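PDB 5IM3: ribonucleoside-diphosphate reductase, which probably catalyses the reduction of ribonucleoside diphosphates to deoxyribonucleotides for DNA synthesis, using thioredoxin as reductant and bound nucleotides as allosteric effectors. Local coordinates for residues Ser606-Gly616 with Met663-Gln672. Residues are numbered along the deposited sequence; the frame is centred on the assembly and turned at random.
Sequences SINLVNHIVDG and MGFQDALYLQ
Ser606 and Ile607 run alongside Met663 where two parallel strands of the reductase barrel end together. Small Ser606 lets its CB pass the methionine's CG, while Ile607 takes part through its backbone: its O accepts the N-H of Met663 at 2.8 Å. A chi1 of 56°, with CG between backbone N and carbonyl carbon, sets CG of Met663 beside the oxygen, 3.3 Å from Ile607 O. Asn608 bridges Met663 in the sheet; its amide bonds Phe351 O through ND2, while OD1 takes a weak bond from Val610 N. Leu609 N then returns a straighter bond to Met663 O (2.9 Å, 158°), closing the strand pair just as both chains leave it. The branched end of Leu609 brings CD1 to the edge of the Phe665 ring, 3.8 Å from CD1 of that ring. Val610 wedges into the first helical turn, its CG2 3.4 Å from Asp667 CB and also against the O of Gly664, the N-cap, which has positive phi and no side chain. Beta-branched Ile613 spreads its two branches over neighbouring turns, CG1 on Ala668 CB and CG2 3.6 Å from Leu671 CB. Farther on, Gly616 O lies 3.4 Å from CG of Gln672, whose extended chain carries NE2 to Ala668 O. Strand 600-608 thus pairs with strand 659-663, and its trailing loop packs on helix 665-672, which helices 679-707 and 807-815 also flank, while helix 773-779 covers Met663.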
ATOM      1  N   SER A 606     -22.594 -42.407 -10.299  1.00 44.91           N
ATOM      2  CA  SER A 606     -21.646 -41.915 -11.293  1.00 45.22           C
ATOM      3  C   SER A 606     -21.009 -43.046 -12.084  1.00 45.80           C
ATOM      4  O   SER A 606     -20.557 -44.044 -11.514  1.00 45.11           O
ATOM      5  CB  SER A 606     -20.556 -41.071 -10.630  1.00 45.62           C
ATOM      6  OG  SER A 606     -21.070 -39.802 -10.265  1.00 45.40           O
ATOM      7  N   ILE A 607     -20.962 -42.860 -13.403  1.00 50.93           N
ATOM      8  CA  ILE A 607     -20.244 -43.770 -14.282  1.00 54.11           C
ATOM      9  C   ILE A 607     -18.746 -43.545 -14.129  1.00 55.46           C
ATOM     10  O   ILE A 607     -18.282 -42.412 -13.936  1.00 55.59           O
ATOM     11  CB  ILE A 607     -20.679 -43.555 -15.743  1.00 55.72           C
ATOM     12  CG1 ILE A 607     -22.201 -43.691 -15.890  1.00 55.39           C
ATOM     13  CG2 ILE A 607     -19.951 -44.530 -16.660  1.00 57.63           C
ATOM     14  CD1 ILE A 607     -22.748 -45.065 -15.545  1.00 57.59           C
ATOM     15  N   ASN A 608     -17.979 -44.625 -14.227  1.00 50.38           N
ATOM     16  CA  ASN A 608     -16.521 -44.570 -14.193  1.00 52.81           C
ATOM     17  C   ASN A 608     -16.022 -44.628 -15.634  1.00 52.90           C
ATOM     18  O   ASN A 608     -15.919 -45.706 -16.225  1.00 50.64           O
ATOM     19  CB  ASN A 608     -15.962 -45.713 -13.355  1.00 51.93           C
ATOM     20  CG  ASN A 608     -14.451 -45.778 -13.383  1.00 53.19           C
ATOM     21  OD1 ASN A 608     -13.784 -44.887 -13.909  1.00 53.54           O
ATOM     22  ND2 ASN A 608     -13.900 -46.837 -12.805  1.00 55.47           N
ATOM     23  N   LEU A 609     -15.719 -43.456 -16.200  1.00 56.82           N
ATOM     24  CA  LEU A 609     -15.297 -43.391 -17.596  1.00 61.11           C
ATOM     25  C   LEU A 609     -14.027 -44.193 -17.847  1.00 60.94           C
ATOM     26  O   LEU A 609     -13.869 -44.777 -18.925  1.00 63.96           O
ATOM     27  CB  LEU A 609     -15.093 -41.933 -18.012  1.00 61.28           C
ATOM     28  CG  LEU A 609     -16.371 -41.123 -18.232  1.00 62.08           C
ATOM     29  CD1 LEU A 609     -16.052 -39.644 -18.433  1.00 61.74           C
ATOM     30  CD2 LEU A 609     -17.144 -41.672 -19.426  1.00 62.60           C
ATOM     31  N   VAL A 610     -13.115 -44.239 -16.873  1.00 53.78           N
ATOM     32  CA  VAL A 610     -11.858 -44.956 -17.068  1.00 56.80           C
ATOM     33  C   VAL A 610     -12.121 -46.402 -17.461  1.00 58.02           C
ATOM     34  O   VAL A 610     -11.459 -46.949 -18.350  1.00 59.39           O
ATOM     35  CB  VAL A 610     -10.989 -44.863 -15.801  1.00 56.31           C
ATOM     36  CG1 VAL A 610      -9.818 -45.855 -15.866  1.00 54.99           C
ATOM     37  CG2 VAL A 610     -10.480 -43.440 -15.625  1.00 53.63           C
ATOM     38  N   ASN A 611     -13.084 -47.048 -16.804  1.00 60.85           N
ATOM     39  CA  ASN A 611     -13.404 -48.435 -17.117  1.00 62.35           C
ATOM     40  C   ASN A 611     -14.117 -48.591 -18.451  1.00 63.48           C
ATOM     41  O   ASN A 611     -14.494 -49.718 -18.799  1.00 63.87           O
ATOM     42  CB  ASN A 611     -14.256 -49.041 -16.002  1.00 62.11           C
ATOM     43  CG  ASN A 611     -13.421 -49.572 -14.852  1.00 62.88           C
ATOM     44  OD1 ASN A 611     -12.275 -49.166 -14.661  1.00 63.31           O
ATOM     45  ND2 ASN A 611     -13.992 -50.493 -14.084  1.00 62.07           N
ATOM     46  N   HIS A 612     -14.316 -47.503 -19.199  1.00 60.89           N
ATOM     47  CA  HIS A 612     -14.911 -47.570 -20.528  1.00 63.67           C
ATOM     48  C   HIS A 612     -13.972 -47.020 -21.594  1.00 65.18           C
ATOM     49  O   HIS A 612     -14.421 -46.653 -22.685  1.00 64.96           O
ATOM     50  CB  HIS A 612     -16.249 -46.832 -20.541  1.00 61.58           C
ATOM     51  CG  HIS A 612     -17.233 -47.384 -19.561  1.00 60.58           C
ATOM     52  ND1 HIS A 612     -17.193 -47.079 -18.218  1.00 60.63           N
ATOM     53  CD2 HIS A 612     -18.261 -48.249 -19.722  1.00 61.00           C
ATOM     54  CE1 HIS A 612     -18.166 -47.720 -17.597  1.00 60.02           C
ATOM     55  NE2 HIS A 612     -18.827 -48.438 -18.486  1.00 59.75           N
ATOM     56  N   ILE A 613     -12.677 -46.957 -21.295  1.00 65.57           N
ATOM     57  CA  ILE A 613     -11.647 -46.605 -22.264  1.00 67.08           C
ATOM     58  C   ILE A 613     -10.821 -47.856 -22.526  1.00 71.14           C
ATOM     59  O   ILE A 613     -10.168 -48.383 -21.616  1.00 70.58           O
ATOM     60  CB  ILE A 613     -10.759 -45.452 -21.765  1.00 65.55           C
ATOM     61  CG1 ILE A 613     -11.596 -44.195 -21.494  1.00 63.36           C
ATOM     62  CG2 ILE A 613      -9.654 -45.152 -22.779  1.00 67.22           C
ATOM     63  CD1 ILE A 613     -12.245 -43.595 -22.732  1.00 64.78           C
ATOM     64  N   VAL A 614     -10.849 -48.328 -23.766  1.00 88.18           N
ATOM     65  CA  VAL A 614     -10.095 -49.516 -24.153  1.00 93.07           C
ATOM     66  C   VAL A 614      -8.771 -49.072 -24.766  1.00 94.26           C
ATOM     67  O   VAL A 614      -8.070 -48.226 -24.199  1.00 95.69           O
ATOM     68  CB  VAL A 614     -10.913 -50.405 -25.111  1.00 95.32           C
ATOM     69  CG1 VAL A 614     -12.048 -51.070 -24.353  1.00 94.21           C
ATOM     70  CG2 VAL A 614     -11.451 -49.587 -26.290  1.00 96.17           C
ATOM     71  N   ASP A 615      -8.411 -49.635 -25.917  1.00 87.45           N
ATOM     72  CA  ASP A 615      -7.172 -49.257 -26.577  1.00 86.49           C
ATOM     73  C   ASP A 615      -7.270 -47.830 -27.100  1.00 84.65           C
ATOM     74  O   ASP A 615      -7.279 -47.606 -28.315  1.00 85.71           O
ATOM     75  CB  ASP A 615      -6.862 -50.237 -27.708  1.00 91.11           C
ATOM     76  CG  ASP A 615      -6.866 -51.681 -27.241  1.00 93.15           C
ATOM     77  OD1 ASP A 615      -7.882 -52.375 -27.457  1.00 93.61           O
ATOM     78  OD2 ASP A 615      -5.854 -52.122 -26.654  1.00 94.65           O
ATOM     79  N   GLY A 616      -7.358 -46.865 -26.187  1.00 82.45           N
ATOM     80  CA  GLY A 616      -7.385 -45.463 -26.539  1.00 80.86           C
ATOM     81  C   GLY A 616      -8.734 -44.922 -26.953  1.00 81.45           C
ATOM     82  O   GLY A 616      -8.830 -43.727 -27.261  1.00 82.72           O
ATOM     83  N   MET A 663     -17.331 -39.817 -13.647  1.00 49.75           N
ATOM     84  CA  MET A 663     -16.071 -39.550 -12.970  1.00 51.16           C
ATOM     85  C   MET A 663     -14.947 -40.215 -13.750  1.00 52.49           C
ATOM     86  O   MET A 663     -15.178 -41.040 -14.638  1.00 51.28           O
ATOM     87  CB  MET A 663     -16.094 -40.028 -11.509  1.00 50.26           C
ATOM     88  CG  MET A 663     -16.443 -41.493 -11.316  1.00 52.60           C
ATOM     89  SD  MET A 663     -16.331 -41.983  -9.581  1.00 55.08           S
ATOM     90  CE  MET A 663     -16.843 -43.694  -9.677  1.00 52.46           C
ATOM     91  N   GLY A 664     -13.716 -39.835 -13.411  1.00 51.76           N
ATOM     92  CA  GLY A 664     -12.561 -40.297 -14.152  1.00 51.05           C
ATOM     93  C   GLY A 664     -12.357 -39.606 -15.480  1.00 52.38           C
ATOM     94  O   GLY A 664     -11.666 -40.148 -16.347  1.00 54.28           O
ATOM     95  N   PHE A 665     -12.934 -38.416 -15.663  1.00 52.92           N
ATOM     96  CA  PHE A 665     -12.829 -37.727 -16.947  1.00 54.83           C
ATOM     97  C   PHE A 665     -11.383 -37.356 -17.252  1.00 54.29           C
ATOM     98  O   PHE A 665     -10.880 -37.616 -18.350  1.00 59.69           O
ATOM     99  CB  PHE A 665     -13.714 -36.481 -16.947  1.00 53.30           C
ATOM    100  CG  PHE A 665     -13.757 -35.770 -18.270  1.00 55.32           C
ATOM    101  CD1 PHE A 665     -14.656 -36.157 -19.250  1.00 56.41           C
ATOM    102  CD2 PHE A 665     -12.892 -34.722 -18.536  1.00 57.37           C
ATOM    103  CE1 PHE A 665     -14.696 -35.509 -20.468  1.00 57.10           C
ATOM    104  CE2 PHE A 665     -12.925 -34.071 -19.755  1.00 57.81           C
ATOM    105  CZ  PHE A 665     -13.831 -34.465 -20.720  1.00 58.07           C
ATOM    106  N   GLN A 666     -10.698 -36.739 -16.288  1.00 52.02           N
ATOM    107  CA  GLN A 666      -9.304 -36.367 -16.500  1.00 55.04           C
ATOM    108  C   GLN A 666      -8.456 -37.596 -16.798  1.00 55.32           C
ATOM    109  O   GLN A 666      -7.610 -37.575 -17.699  1.00 56.79           O
ATOM    110  CB  GLN A 666      -8.773 -35.619 -15.275  1.00 52.91           C
ATOM    111  CG  GLN A 666      -7.268 -35.360 -15.273  1.00 58.49           C
ATOM    112  CD  GLN A 666      -6.840 -34.326 -16.297  1.00 58.35           C
ATOM    113  OE1 GLN A 666      -6.619 -33.164 -15.963  1.00 58.57           O
ATOM    114  NE2 GLN A 666      -6.718 -34.746 -17.549  1.00 57.37           N
ATOM    115  N   ASP A 667      -8.680 -38.686 -16.059  1.00 57.64           N
ATOM    116  CA  ASP A 667      -7.942 -39.917 -16.314  1.00 55.59           C
ATOM    117  C   ASP A 667      -8.300 -40.510 -17.672  1.00 57.01           C
ATOM    118  O   ASP A 667      -7.445 -41.112 -18.329  1.00 59.80           O
ATOM    119  CB  ASP A 667      -8.210 -40.925 -15.199  1.00 53.95           C
ATOM    120  CG  ASP A 667      -7.595 -40.506 -13.874  1.00 54.25           C
ATOM    121  OD1 ASP A 667      -7.001 -39.408 -13.813  1.00 54.44           O
ATOM    122  OD2 ASP A 667      -7.712 -41.269 -12.892  1.00 51.82           O
ATOM    123  N   ALA A 668      -9.549 -40.348 -18.111  1.00 57.79           N
ATOM    124  CA  ALA A 668      -9.915 -40.802 -19.447  1.00 59.35           C
ATOM    125  C   ALA A 668      -9.184 -40.002 -20.518  1.00 59.78           C
ATOM    126  O   ALA A 668      -8.829 -40.546 -21.569  1.00 60.73           O
ATOM    127  CB  ALA A 668     -11.429 -40.706 -19.642  1.00 55.95           C
ATOM    128  N   LEU A 669      -8.962 -38.705 -20.275  1.00 59.26           N
ATOM    129  CA  LEU A 669      -8.166 -37.903 -21.200  1.00 59.80           C
ATOM    130  C   LEU A 669      -6.738 -38.429 -21.289  1.00 62.52           C
ATOM    131  O   LEU A 669      -6.173 -38.527 -22.385  1.00 63.22           O
ATOM    132  CB  LEU A 669      -8.161 -36.436 -20.761  1.00 58.28           C
ATOM    133  CG  LEU A 669      -9.460 -35.638 -20.877  1.00 56.09           C
ATOM    134  CD1 LEU A 669      -9.272 -34.257 -20.267  1.00 56.10           C
ATOM    135  CD2 LEU A 669      -9.914 -35.518 -22.320  1.00 57.50           C
ATOM    136  N   TYR A 670      -6.136 -38.766 -20.146  1.00 63.73           N
ATOM    137  CA  TYR A 670      -4.787 -39.322 -20.153  1.00 65.23           C
ATOM    138  C   TYR A 670      -4.700 -40.539 -21.063  1.00 68.44           C
ATOM    139  O   TYR A 670      -3.770 -40.666 -21.867  1.00 72.03           O
ATOM    140  CB  TYR A 670      -4.362 -39.700 -18.731  1.00 65.00           C
ATOM    141  CG  TYR A 670      -4.166 -38.541 -17.773  1.00 62.13           C
ATOM    142  CD1 TYR A 670      -3.783 -37.283 -18.227  1.00 61.23           C
ATOM    143  CD2 TYR A 670      -4.355 -38.712 -16.407  1.00 60.11           C
ATOM    144  CE1 TYR A 670      -3.599 -36.229 -17.347  1.00 60.12           C
ATOM    145  CE2 TYR A 670      -4.178 -37.666 -15.521  1.00 59.61           C
ATOM    146  CZ  TYR A 670      -3.798 -36.427 -15.995  1.00 60.51           C
ATOM    147  OH  TYR A 670      -3.616 -35.386 -15.115  1.00 60.08           O
ATOM    148  N   LEU A 671      -5.665 -41.456 -20.944  1.00 67.97           N
ATOM    149  CA  LEU A 671      -5.619 -42.686 -21.727  1.00 69.71           C
ATOM    150  C   LEU A 671      -5.700 -42.425 -23.222  1.00 70.35           C
ATOM    151  O   LEU A 671      -5.269 -43.271 -24.011  1.00 73.03           O
ATOM    152  CB  LEU A 671      -6.752 -43.621 -21.302  1.00 68.86           C
ATOM    153  CG  LEU A 671      -6.648 -44.190 -19.886  1.00 68.89           C
ATOM    154  CD1 LEU A 671      -7.853 -45.061 -19.568  1.00 67.97           C
ATOM    155  CD2 LEU A 671      -5.358 -44.984 -19.716  1.00 68.94           C
ATOM    156  N   GLN A 672      -6.250 -41.286 -23.628  1.00 70.69           N
ATOM    157  CA  GLN A 672      -6.273 -40.883 -25.024  1.00 70.92           C
ATOM    158  C   GLN A 672      -5.149 -39.911 -25.363  1.00 71.13           C
ATOM    159  O   GLN A 672      -5.020 -39.508 -26.522  1.00 72.61           O
ATOM    160  CB  GLN A 672      -7.631 -40.256 -25.361  1.00 69.59           C
ATOM    161  CG  GLN A 672      -8.819 -41.150 -25.021  1.00 68.61           C
ATOM    162  CD  GLN A 672     -10.149 -40.451 -25.205  1.00 67.38           C
ATOM    163  OE1 GLN A 672     -10.682 -40.392 -26.312  1.00 68.90           O
ATOM    164  NE2 GLN A 672     -10.693 -39.914 -24.117  1.00 66.37           N
TER